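Local coordinates for rieske iron-sulfur protein soxF (Sulfolobus acidocaldarius, PDB 1JM1) that carries a Rieske-type [2Fe-2S] cluster and probably passes electrons within the archaeal respiratory chain, at residues 14-19 and 31-36; 61-66 and 148-153; 70-75 and 179-184; 98-103 and 194-199. One frame throughout, in Å; residues are numbered along the deposited sequence. Where two conformers were deposited one is given.

Contact 1 (14-19 and 31-36); sequences KVANIQ and AVYFFA
Val15 lies over the ring of Phe35, the two side chains reaching across from separate strands that run 151° apart in direction, 8.2 Å between the axes of the short segments. From its CB, which is directed at strand 32-36, Val15 sends out two methyls, and both land on the same aromatic ring. CG1, anti to the backbone N (chi1 177°), comes down on the CB side of the ring, 3.7 Å from Phe35 CD2. CG2 lies over the CD1-CE1 side of the ring. It makes a CH-pi contact 3.9 Å from the centroid of the Phe35 ring and 15° off the normal. The isopropyl group thus straddles one face of the ring. Beside this pair the CB of Ala16 touches the Tyr33 ring obliquely, 3.7 Å from CE2. The phenol end turns polar: a water at the ring edge lies 2.6 Å from Tyr33 OH and donates to Val15 O at 2.8 Å, bridging the two strands where their backbones are too far apart to bond. Val15 and Ala16 together face Ile162 in a classic beta bulge, and Asn17 then N-caps helix 18-28 by accepting from Gln19 N. The contact is therefore packing between two sheets. Strand 13-17 is an edge strand beside 161-167, strand 32-36 an edge strand beside 43-48, and Leu46 and Ala164, one from each of those neighbouring strands, also touch Val15.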
loop_
_atom_site.group_PDB
_atom_site.type_symbol
_atom_site.label_atom_id
_atom_site.label_comp_id
_atom_site.label_asym_id
_atom_site.label_seq_id
_atom_site.Cartn_x
_atom_site.Cartn_y
_atom_site.Cartn_z
ATOM N N LYS A 14 4.559 1.517 14.058
ATOM C CA LYS A 14 4.495 0.081 14.035
ATOM C C LYS A 14 3.182 -0.403 13.457
ATOM O O LYS A 14 2.100 -0.135 14.011
ATOM C CB LYS A 14 4.622 -0.445 15.488
ATOM C CG LYS A 14 4.761 -1.973 15.485
ATOM C CD LYS A 14 4.734 -2.537 16.925
ATOM C CE LYS A 14 5.776 -1.921 17.846
ATOM N NZ LYS A 14 5.835 -2.661 19.133
ATOM N N VAL A 15 3.233 -1.109 12.374
ATOM C CA VAL A 15 2.044 -1.652 11.710
ATOM C C VAL A 15 1.595 -2.934 12.386
ATOM O O VAL A 15 0.437 -3.113 12.744
ATOM C CB VAL A 15 2.291 -1.885 10.207
ATOM C CG1 VAL A 15 1.038 -2.519 9.573
ATOM C CG2 VAL A 15 2.620 -0.611 9.504
ATOM N N ALA A 16 2.529 -3.891 12.512
ATOM C CA ALA A 16 2.239 -5.226 13.000
ATOM C C ALA A 16 3.564 -5.948 13.203
ATOM O O ALA A 16 4.567 -5.573 12.611
ATOM C CB ALA A 16 1.417 -6.043 12.003
ATOM N N ASN A 17 3.550 -7.021 13.991
ATOM C CA ASN A 17 4.670 -7.934 14.016
ATOM C C ASN A 17 4.542 -8.917 12.876
ATOM O O ASN A 17 3.426 -9.293 12.493
ATOM C CB ASN A 17 4.667 -8.661 15.389
ATOM C CG ASN A 17 5.946 -9.462 15.581
ATOM O OD1 ASN A 17 6.025 -10.625 15.177
ATOM N ND2 ASN A 17 6.926 -8.829 16.190
ATOM N N ILE A 18 5.676 -9.390 12.362
ATOM C CA ILE A 18 5.640 -10.426 11.315
ATOM C C ILE A 18 4.802 -11.606 11.705
ATOM O O ILE A 18 4.146 -12.197 10.861
ATOM C CB ILE A 18 7.103 -10.853 10.973
ATOM C CG1 ILE A 18 7.164 -11.812 9.798
ATOM C CG2 ILE A 18 7.834 -11.480 12.147
ATOM C CD1 ILE A 18 6.716 -11.158 8.479
ATOM N N GLN A 19 4.793 -11.994 12.989
ATOM C CA GLN A 19 4.004 -13.180 13.373
ATOM C C GLN A 19 2.514 -12.938 13.292
ATOM O O GLN A 19 1.752 -13.863 13.082
ATOM C CB GLN A 19 4.376 -13.657 14.762
ATOM C CG GLN A 19 5.756 -14.305 14.783
ATOM C CD GLN A 19 5.935 -15.429 13.856
ATOM O OE1 GLN A 19 4.986 -16.210 13.664
ATOM N NE2 GLN A 19 7.087 -15.514 13.223
ATOM N N ALA A 31 -3.933 -12.379 2.809
ATOM C CA ALA A 31 -2.585 -11.811 2.670
ATOM C C ALA A 31 -2.549 -10.326 2.705
ATOM O O ALA A 31 -1.488 -9.732 2.385
ATOM C CB ALA A 31 -1.983 -12.299 1.348
ATOM N N VAL A 32 -3.650 -9.662 3.075
ATOM C CA VAL A 32 -3.771 -8.204 3.124
ATOM C C VAL A 32 -4.053 -7.812 4.557
ATOM O O VAL A 32 -4.853 -8.452 5.244
ATOM C CB VAL A 32 -4.991 -7.774 2.199
ATOM C CG1 VAL A 32 -5.282 -6.369 2.252
ATOM C CG2 VAL A 32 -4.643 -8.213 0.737
ATOM N N TYR A 33 -3.409 -6.712 5.031
ATOM C CA TYR A 33 -3.498 -6.298 6.414
ATOM C C TYR A 33 -3.638 -4.794 6.442
ATOM O O TYR A 33 -2.694 -4.059 6.093
ATOM C CB TYR A 33 -2.282 -6.765 7.188
ATOM C CG TYR A 33 -2.298 -6.662 8.652
ATOM C CD1 TYR A 33 -2.662 -7.742 9.452
ATOM C CD2 TYR A 33 -2.000 -5.446 9.308
ATOM C CE1 TYR A 33 -2.696 -7.654 10.830
ATOM C CE2 TYR A 33 -2.017 -5.393 10.700
ATOM C CZ TYR A 33 -2.381 -6.507 11.414
ATOM O OH TYR A 33 -2.340 -6.488 12.823
ATOM N N PHE A 34 -4.798 -4.282 6.850
ATOM C CA PHE A 34 -5.092 -2.861 6.783
ATOM C C PHE A 34 -4.557 -2.123 7.984
ATOM O O PHE A 34 -4.500 -2.681 9.093
ATOM C CB PHE A 34 -6.599 -2.607 6.654
ATOM C CG PHE A 34 -7.132 -3.033 5.290
ATOM C CD1 PHE A 34 -7.641 -4.309 5.132
ATOM C CD2 PHE A 34 -7.098 -2.159 4.231
ATOM C CE1 PHE A 34 -8.125 -4.670 3.877
ATOM C CE2 PHE A 34 -7.580 -2.528 2.972
ATOM C CZ PHE A 34 -8.099 -3.780 2.799
ATOM N N PHE A 35 -4.218 -0.858 7.760
ATOM C CA PHE A 35 -3.753 0.047 8.805
ATOM C C PHE A 35 -3.983 1.478 8.303
ATOM O O PHE A 35 -4.460 1.656 7.164
ATOM C CB PHE A 35 -2.267 -0.216 9.167
ATOM C CG PHE A 35 -1.279 0.026 8.083
ATOM C CD1 PHE A 35 -0.500 1.174 8.043
ATOM C CD2 PHE A 35 -1.072 -0.906 7.069
ATOM C CE1 PHE A 35 0.472 1.367 7.091
ATOM C CE2 PHE A 35 -0.101 -0.710 6.096
ATOM C CZ PHE A 35 0.673 0.415 6.098
ATOM N N ALA A 36 -3.687 2.460 9.106
ATOM C CA ALA A 36 -3.740 3.868 8.699
ATOM C C ALA A 36 -2.377 4.479 8.905
ATOM O O ALA A 36 -1.697 4.175 9.901
ATOM C CB ALA A 36 -4.756 4.657 9.503
HETATM O O HOH W 1 -1.336 -4.591 14.305
#

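Contact 2 (61-66 and 148-153); sequences PNPYYG and LPIVIL
Residues 61-66 leave strand 59-61 through a type I beta turn from Asn62 to Tyr65, and Ile150 of segment 148-153 faces this turn. The turn is closed by Tyr65 N donating to Asn62 O at 3.2 Å. Asn62 adds an Asx turn: its OD1 takes the N-H of Tyr64 at 3.0 Å, with the donor standing above the carbonyl plane, 66° out of it. Asn168 ND2 also donates to that oxygen, while Asn62 ND2 is bound to Ile75 O, so both ends of the amide are held. Across the contact the touching is done by one methyl. Ile150 CG1 lies anti to the carbonyl carbon (chi1 -64°), and the extended second torsion carries CD1 out to the turn. There it rests 4.0 Å from Pro61 O and, more loosely, 4.5 Å from Pro63 CD. Tyr64 also directs its CB toward 148-153 and is partly covered by it without close contact; its hydroxyl is bound by Pro147 O and Arg146 NH1, just before that segment. The backbone of Ile150 is itself paired with Asn168, the residue that also grips Asn62. Direct contact is thus loose van der Waals packing of an aliphatic tip against a proline ring and a carbonyl oxygen, and the polar links run through Asn168, which bonds both Asn62 and Ile150, and through the Tyr64 hydroxyl to the residues just before 148-153.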
loop_
_atom_site.group_PDB
_atom_site.type_symbol
_atom_site.label_atom_id
_atom_site.label_comp_id
_atom_site.label_asym_id
_atom_site.label_seq_id
_atom_site.Cartn_x
_atom_site.Cartn_y
_atom_site.Cartn_z
ATOM N N PRO A 61 9.661 -1.689 -8.508
ATOM C CA PRO A 61 10.219 -0.372 -8.805
ATOM C C PRO A 61 9.501 0.715 -8.053
ATOM O O PRO A 61 8.335 0.593 -7.710
ATOM C CB PRO A 61 9.980 -0.229 -10.335
ATOM C CG PRO A 61 9.574 -1.577 -10.850
ATOM C CD PRO A 61 8.942 -2.270 -9.644
ATOM N N ASN A 62 10.211 1.858 -7.862
ATOM C CA ASN A 62 9.568 3.064 -7.450
ATOM C C ASN A 62 9.265 3.895 -8.677
ATOM O O ASN A 62 10.172 4.585 -9.194
ATOM C CB ASN A 62 10.418 3.909 -6.488
ATOM C CG ASN A 62 9.748 5.216 -6.190
ATOM O OD1 ASN A 62 8.519 5.358 -6.397
ATOM N ND2 ASN A 62 10.476 6.189 -5.708
ATOM N N PRO A 63 8.026 3.913 -9.192
ATOM C CA PRO A 63 7.750 4.668 -10.431
ATOM C C PRO A 63 7.842 6.169 -10.267
ATOM O O PRO A 63 7.857 6.889 -11.268
ATOM C CB PRO A 63 6.318 4.234 -10.786
ATOM C CG PRO A 63 5.721 3.905 -9.493
ATOM C CD PRO A 63 6.812 3.251 -8.651
ATOM N N TYR A 64 7.888 6.664 -9.033
ATOM C CA TYR A 64 7.983 8.092 -8.741
ATOM C C TYR A 64 9.437 8.572 -8.573
ATOM O O TYR A 64 9.616 9.742 -8.232
ATOM C CB TYR A 64 7.144 8.436 -7.537
ATOM C CG TYR A 64 5.671 8.373 -7.727
ATOM C CD1 TYR A 64 4.908 7.294 -7.287
ATOM C CD2 TYR A 64 4.990 9.433 -8.294
ATOM C CE1 TYR A 64 3.530 7.290 -7.440
ATOM C CE2 TYR A 64 3.618 9.459 -8.400
ATOM C CZ TYR A 64 2.875 8.376 -7.968
ATOM O OH TYR A 64 1.514 8.472 -8.055
ATOM N N TYR A 65 10.432 7.738 -8.873
ATOM C CA TYR A 65 11.832 8.213 -8.761
ATOM C C TYR A 65 12.000 9.507 -9.533
ATOM O O TYR A 65 11.601 9.618 -10.700
ATOM C CB TYR A 65 12.741 7.125 -9.326
ATOM C CG TYR A 65 14.198 7.572 -9.370
ATOM C CD1 TYR A 65 14.991 7.494 -8.285
ATOM C CD2 TYR A 65 14.776 8.135 -10.486
ATOM C CE1 TYR A 65 16.328 7.891 -8.303
ATOM C CE2 TYR A 65 16.111 8.505 -10.525
ATOM C CZ TYR A 65 16.866 8.355 -9.415
ATOM O OH TYR A 65 18.213 8.746 -9.490
ATOM N N GLY A 66 12.607 10.489 -8.880
ATOM C CA GLY A 66 12.879 11.772 -9.473
ATOM C C GLY A 66 11.695 12.697 -9.621
ATOM O O GLY A 66 11.825 13.810 -10.110
ATOM N N LEU A 148 -0.360 4.068 -7.899
ATOM C CA LEU A 148 -0.817 3.991 -6.527
ATOM C C LEU A 148 0.350 4.209 -5.567
ATOM O O LEU A 148 1.355 3.500 -5.677
ATOM C CB LEU A 148 -1.456 2.623 -6.268
ATOM C CG LEU A 148 -2.138 2.478 -4.910
ATOM C CD1 LEU A 148 -3.345 3.403 -4.804
ATOM C CD2 LEU A 148 -2.594 1.026 -4.731
ATOM N N PRO A 149 0.263 5.157 -4.625
ATOM C CA PRO A 149 1.396 5.357 -3.724
ATOM C C PRO A 149 1.739 4.125 -2.900
ATOM O O PRO A 149 0.858 3.391 -2.424
ATOM C CB PRO A 149 0.938 6.534 -2.855
ATOM C CG PRO A 149 0.024 7.302 -3.781
ATOM C CD PRO A 149 -0.743 6.203 -4.520
ATOM N N ILE A 150 3.036 3.942 -2.725
ATOM C CA ILE A 150 3.640 2.913 -1.897
ATOM C C ILE A 150 3.966 3.493 -0.528
ATOM O O ILE A 150 4.499 4.595 -0.419
ATOM C CB ILE A 150 4.918 2.338 -2.565
ATOM C CG1 ILE A 150 4.534 1.643 -3.861
ATOM C CG2 ILE A 150 5.686 1.424 -1.630
ATOM C CD1 ILE A 150 5.733 1.302 -4.757
ATOM N N VAL A 151 3.671 2.713 0.510
ATOM C CA VAL A 151 4.085 2.997 1.865
ATOM C C VAL A 151 5.404 2.241 2.092
ATOM O O VAL A 151 5.462 1.011 1.984
ATOM C CB VAL A 151 3.019 2.573 2.875
ATOM C CG1 VAL A 151 3.529 2.837 4.310
ATOM C CG2 VAL A 151 1.715 3.308 2.615
ATOM N N ILE A 152 6.446 3.002 2.374
ATOM C CA ILE A 152 7.788 2.436 2.598
ATOM C C ILE A 152 7.795 1.798 3.985
ATOM O O ILE A 152 7.354 2.414 4.959
ATOM C CB ILE A 152 8.845 3.516 2.422
ATOM C CG1 ILE A 152 8.684 4.186 1.050
ATOM C CG2 ILE A 152 10.239 2.914 2.652
ATOM C CD1 ILE A 152 9.416 5.519 1.077
ATOM N N LEU A 153 8.278 0.550 4.050
ATOM C CA LEU A 153 8.342 -0.213 5.259
ATOM C C LEU A 153 9.761 -0.450 5.690
ATOM O O LEU A 153 10.692 -0.492 4.884
ATOM C CB LEU A 153 7.651 -1.573 5.046
ATOM C CG LEU A 153 6.200 -1.547 4.591
ATOM C CD1 LEU A 153 5.711 -2.980 4.361
ATOM C CD2 LEU A 153 5.306 -0.814 5.602
#

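Contact 3 (70-75 and 179-184); sequences GPLGQI and TTPQDN
Leu72 and Gln182 come from opposite directions, while Leu72 and Pro181 slide past one another. One methyl of the leucine serves both: CD1 lies 3.8 Å from Pro181 CB and 3.7 Å from Gln182 NE2. Leu72 CG is anti to the carbonyl carbon (chi1 -68°), which aims the branched end at the 3-10 segment. Gln182 starts off to one side and bends at chi2 (86°), bringing its amide round to the leucine. The amide nitrogen is bound elsewhere too, donating to Ala8 O, and a water accepts from both Gln182 NE2 and Leu72 N, each at 3.1 Å, giving a polar link beside the apolar one. Behind Pro181 the turn is braced from within. Asp183 OD2 takes the N-H of Thr179 at 2.8 Å on its anti lone pair, and Thr180 OG1 accepts from Asp183 N at 3.2 Å. Leu72 also rests on Phe10 and Ile152, and Pro181 on Tyr68. This is loop-to-loop packing away from the cluster. Residues 181-184 begin a 3-10 segment, preceded by an ST motif at Thr180, with Pro181 as its first residue.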
loop_
_atom_site.group_PDB
_atom_site.type_symbol
_atom_site.label_atom_id
_atom_site.label_comp_id
_atom_site.label_asym_id
_atom_site.label_seq_id
_atom_site.Cartn_x
_atom_site.Cartn_y
_atom_site.Cartn_z
ATOM N N GLY A 70 14.581 14.481 -3.204
ATOM C CA GLY A 70 15.208 13.365 -2.414
ATOM C C GLY A 70 15.096 13.775 -0.971
ATOM O O GLY A 70 14.826 14.963 -0.697
ATOM N N PRO A 71 15.204 12.850 -0.008
ATOM C CA PRO A 71 15.546 11.453 -0.269
ATOM C C PRO A 71 14.401 10.616 -0.726
ATOM O O PRO A 71 14.673 9.577 -1.384
ATOM C CB PRO A 71 16.090 10.962 1.136
ATOM C CG PRO A 71 15.573 11.956 2.058
ATOM C CD PRO A 71 15.249 13.255 1.390
ATOM N N LEU A 72 13.115 10.897 -0.420
ATOM C CA LEU A 72 12.041 9.979 -0.832
ATOM C C LEU A 72 11.962 9.858 -2.347
ATOM O O LEU A 72 11.639 8.785 -2.851
ATOM C CB LEU A 72 10.702 10.387 -0.211
ATOM C CG LEU A 72 10.625 10.228 1.270
ATOM C CD1 LEU A 72 9.345 10.822 1.830
ATOM C CD2 LEU A 72 10.655 8.716 1.645
ATOM N N GLY A 73 12.244 10.937 -3.061
ATOM C CA GLY A 73 12.254 10.904 -4.502
ATOM C C GLY A 73 13.447 10.190 -5.108
ATOM O O GLY A 73 13.463 9.930 -6.311
ATOM N N GLN A 74 14.460 9.888 -4.304
ATOM C CA GLN A 74 15.657 9.221 -4.793
ATOM C C GLN A 74 15.580 7.718 -4.647
ATOM O O GLN A 74 16.462 6.991 -5.106
ATOM C CB GLN A 74 16.887 9.791 -4.097
ATOM C CG GLN A 74 18.181 9.351 -4.742
ATOM C CD GLN A 74 19.375 10.148 -4.273
ATOM O OE1 GLN A 74 19.301 10.759 -3.168
ATOM N NE2 GLN A 74 20.463 10.113 -5.027
ATOM N N ILE A 75 14.544 7.198 -4.011
ATOM C CA ILE A 75 14.389 5.739 -3.864
ATOM C C ILE A 75 14.120 5.177 -5.269
ATOM O O ILE A 75 13.195 5.585 -5.961
ATOM C CB ILE A 75 13.245 5.418 -2.900
ATOM C CG1 ILE A 75 13.601 5.893 -1.490
ATOM C CG2 ILE A 75 12.922 3.946 -2.933
ATOM C CD1 ILE A 75 12.421 5.820 -0.516
ATOM N N THR A 179 1.097 17.703 -2.775
ATOM C CA THR A 179 2.004 17.778 -3.922
ATOM C C THR A 179 3.386 17.197 -3.607
ATOM O O THR A 179 4.242 17.192 -4.482
ATOM C CB THR A 179 2.160 19.207 -4.460
ATOM O OG1 THR A 179 2.700 20.001 -3.470
ATOM C CG2 THR A 179 0.754 19.754 -4.802
ATOM N N THR A 180 3.629 16.733 -2.452
ATOM C CA THR A 180 4.883 16.062 -2.029
ATOM C C THR A 180 4.466 14.913 -1.154
ATOM O O THR A 180 3.383 14.922 -0.572
ATOM C CB THR A 180 5.806 16.990 -1.203
ATOM O OG1 THR A 180 5.149 17.217 0.058
ATOM C CG2 THR A 180 6.096 18.286 -1.887
ATOM N N PRO A 181 5.344 13.909 -0.964
ATOM C CA PRO A 181 4.979 12.841 -0.020
ATOM C C PRO A 181 4.609 13.373 1.367
ATOM O O PRO A 181 3.658 12.922 1.976
ATOM C CB PRO A 181 6.251 11.984 -0.011
ATOM C CG PRO A 181 6.841 12.204 -1.395
ATOM C CD PRO A 181 6.615 13.665 -1.647
ATOM N N GLN A 182 5.384 14.360 1.857
ATOM C CA GLN A 182 5.166 14.889 3.202
ATOM C C GLN A 182 3.859 15.612 3.359
ATOM O O GLN A 182 3.377 15.760 4.493
ATOM C CB GLN A 182 6.343 15.805 3.615
ATOM C CG GLN A 182 7.667 15.050 3.847
ATOM C CD GLN A 182 8.475 14.853 2.568
ATOM O OE1 GLN A 182 8.070 15.154 1.464
ATOM N NE2 GLN A 182 9.699 14.357 2.774
ATOM N N ASP A 183 3.199 16.000 2.255
ATOM C CA ASP A 183 1.835 16.521 2.348
ATOM C C ASP A 183 0.852 15.461 2.840
ATOM O O ASP A 183 -0.288 15.811 3.163
ATOM C CB ASP A 183 1.419 17.156 1.048
ATOM C CG ASP A 183 2.083 18.492 0.788
ATOM O OD1 ASP A 183 2.654 19.097 1.754
ATOM O OD2 ASP A 183 2.006 18.900 -0.380
ATOM N N ASN A 184 1.239 14.210 2.908
ATOM C CA ASN A 184 0.416 13.192 3.562
ATOM C C ASN A 184 0.293 13.445 5.059
ATOM O O ASN A 184 -0.614 12.890 5.687
ATOM C CB ASN A 184 0.946 11.810 3.278
ATOM C CG ASN A 184 0.786 11.443 1.834
ATOM O OD1 ASN A 184 -0.084 11.988 1.152
ATOM N ND2 ASN A 184 1.573 10.480 1.349
HETATM O O HOH W 2 11.872 13.545 0.728
#

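Contact 4 (98-103 and 194-199); sequences GCQLPA and SVPNNP. With FES (Fe2/s2 (inorganic) cluster), chain C.
The cluster-binding loop of the Rieske fold supplies residues 98-103, and Gln100, just after the cluster pocket, ties it to the 194-199 loop. Gly98 and Cys99 both line the pocket: Cys99 N lies 3.6 Å from the bridging sulfide S2 of the cluster. Cys99 SG is joined to Cys126 in the disulfide that links the two cluster-binding loops, a hallmark of Rieske proteins of the respiratory type. Gln100 then turns the other way. Its chi1 of -172° sets CG opposite the backbone N, and the chain, extended beyond, carries the amide across to Ser194. NE2 donates to Ser194 O at 2.9 Å, and the bond is almost straight at 176°. The oxygen lies in the plane of the glutamine amide, and the nitrogen meets it nearly along the C=O axis. The second amide hydrogen has a partner in Asp92 OD2. At the other end, Gln100 OE1 takes a hydrogen from a water at 3.1 Å, and the same water accepts from Ser194 N at 3.0 Å, so one flat amide engages both backbone polar groups of Ser194, the carbonyl directly and the N-H through the water. Two bonds on nitrogen and one on oxygen fix its rotation. Pro196 CD packs more loosely, 4.2 Å from Gln100 NE2. Around this surface contact, Tyr193 touches Gln100 and bonds Gly98 O, and Pro43 at the start of strand 43-48 also meets Gln100. Val195 and Pro196 rest on Phe34 of strand 32-36, while Asn198 and Pro199 reach helix 18-28.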
loop_
_atom_site.group_PDB
_atom_site.type_symbol
_atom_site.label_atom_id
_atom_site.label_comp_id
_atom_site.label_asym_id
_atom_site.label_seq_id
_atom_site.Cartn_x
_atom_site.Cartn_y
_atom_site.Cartn_z
ATOM N N GLY A 98 -10.452 9.067 -5.644
ATOM C CA GLY A 98 -10.541 8.952 -4.212
ATOM C C GLY A 98 -11.446 7.881 -3.688
ATOM O O GLY A 98 -11.728 7.872 -2.460
ATOM N N CYS A 99 -11.920 6.940 -4.517
ATOM C CA CYS A 99 -12.586 5.794 -3.925
ATOM C C CYS A 99 -11.620 4.963 -3.105
ATOM O O CYS A 99 -10.432 4.896 -3.400
ATOM C CB CYS A 99 -13.221 4.919 -5.028
ATOM S SG CYS A 99 -14.762 5.712 -5.600
ATOM N N GLN A 100 -12.141 4.313 -2.082
ATOM C CA GLN A 100 -11.357 3.382 -1.292
ATOM C C GLN A 100 -11.278 2.064 -2.029
ATOM O O GLN A 100 -12.274 1.539 -2.529
ATOM C CB GLN A 100 -11.970 3.242 0.104
ATOM C CG GLN A 100 -11.108 2.448 1.027
ATOM C CD GLN A 100 -11.472 2.562 2.479
ATOM O OE1 GLN A 100 -12.465 3.188 2.861
ATOM N NE2 GLN A 100 -10.645 2.005 3.340
ATOM N N LEU A 101 -10.086 1.495 -2.111
ATOM C CA LEU A 101 -9.843 0.340 -2.960
ATOM C C LEU A 101 -10.146 -0.953 -2.212
ATOM O O LEU A 101 -9.653 -1.170 -1.088
ATOM C CB LEU A 101 -8.385 0.348 -3.429
ATOM C CG LEU A 101 -8.039 1.492 -4.363
ATOM C CD1 LEU A 101 -6.521 1.657 -4.469
ATOM C CD2 LEU A 101 -8.647 1.334 -5.749
ATOM N N PRO A 102 -10.900 -1.859 -2.829
ATOM C CA PRO A 102 -11.305 -3.112 -2.140
ATOM C C PRO A 102 -10.243 -4.201 -2.246
ATOM O O PRO A 102 -10.436 -5.259 -2.843
ATOM C CB PRO A 102 -12.625 -3.499 -2.859
ATOM C CG PRO A 102 -12.397 -2.992 -4.267
ATOM C CD PRO A 102 -11.625 -1.677 -4.108
ATOM N N ALA A 103 -9.082 -3.923 -1.629
ATOM C CA ALA A 103 -7.987 -4.866 -1.655
ATOM C C ALA A 103 -8.290 -6.154 -0.911
ATOM O O ALA A 103 -7.612 -7.150 -1.112
ATOM C CB ALA A 103 -6.735 -4.220 -1.069
ATOM N N SER A 194 -12.714 4.663 6.664
ATOM C CA SER A 194 -12.403 3.622 7.722
ATOM C C SER A 194 -11.353 2.566 7.267
ATOM O O SER A 194 -11.054 2.330 6.182
ATOM C CB SER A 194 -13.632 2.950 8.250
ATOM O OG SER A 194 -14.467 2.671 7.150
ATOM N N VAL A 195 -10.860 1.883 8.225
ATOM C CA VAL A 195 -9.807 0.896 8.182
ATOM C C VAL A 195 -10.520 -0.421 8.461
ATOM O O VAL A 195 -11.087 -0.630 9.549
ATOM C CB VAL A 195 -8.694 1.110 9.221
ATOM C CG1 VAL A 195 -7.647 0.006 9.165
ATOM C CG2 VAL A 195 -7.988 2.487 8.956
ATOM N N PRO A 196 -10.554 -1.328 7.487
ATOM C CA PRO A 196 -11.173 -2.672 7.722
ATOM C C PRO A 196 -10.535 -3.449 8.859
ATOM O O PRO A 196 -9.313 -3.274 9.089
ATOM C CB PRO A 196 -10.897 -3.410 6.398
ATOM C CG PRO A 196 -10.851 -2.225 5.436
ATOM C CD PRO A 196 -10.096 -1.099 6.118
ATOM N N ASN A 197 -11.353 -4.228 9.565
ATOM C CA ASN A 197 -10.785 -5.139 10.590
ATOM C C ASN A 197 -10.033 -6.279 9.904
ATOM O O ASN A 197 -10.363 -6.768 8.868
ATOM C CB ASN A 197 -11.881 -5.703 11.510
ATOM C CG ASN A 197 -12.574 -4.633 12.383
ATOM O OD1 ASN A 197 -11.975 -3.675 12.879
ATOM N ND2 ASN A 197 -13.869 -4.897 12.552
ATOM N N ASN A 198 -8.938 -6.694 10.508
ATOM C CA ASN A 198 -8.129 -7.783 9.994
ATOM C C ASN A 198 -8.471 -9.061 10.735
ATOM O O ASN A 198 -8.532 -9.010 11.977
ATOM C CB ASN A 198 -6.638 -7.475 10.159
ATOM C CG ASN A 198 -6.217 -6.222 9.403
ATOM O OD1 ASN A 198 -6.487 -6.121 8.190
ATOM N ND2 ASN A 198 -5.578 -5.315 10.076
ATOM N N PRO A 199 -8.621 -10.191 10.069
ATOM C CA PRO A 199 -8.614 -10.383 8.652
ATOM C C PRO A 199 -9.908 -9.915 8.013
ATOM O O PRO A 199 -10.950 -10.112 8.603
ATOM C CB PRO A 199 -8.392 -11.893 8.407
ATOM C CG PRO A 199 -9.062 -12.475 9.633
ATOM C CD PRO A 199 -8.847 -11.496 10.778
HETATM FE FE1 FES C . -10.875 4.691 -8.607
HETATM FE FE2 FES C . -12.084 6.428 -10.315
HETATM S S1 FES C . -11.082 4.477 -10.855
HETATM S S2 FES C . -11.976 6.591 -8.066
HETATM O O HOH W 3 -14.835 4.038 4.617
#

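Overall arrangement
From the N terminus, contact 1 closes first, a short loop through helix 18-28 that brings edge strand 13-17 over strand 32-36. The other three close much longer loops and cross one another, since the segments at 61-66, 70-75 and 98-103 all precede 148-153, 179-184 and 194-199. Contacts 2 and 3 are neighbours, joined by Gly66 with Gly73 and by Asn62 with Ile75. Contact 1 meets contact 2 where Phe35 packs on Val151, and meets contact 4 where Asn198 bonds Phe34 N. Leu148 against Leu101 connects contacts 2 and 4. The C-terminal part of the chain is thereby tied to the loops and strands of the core and to the cluster-binding loop.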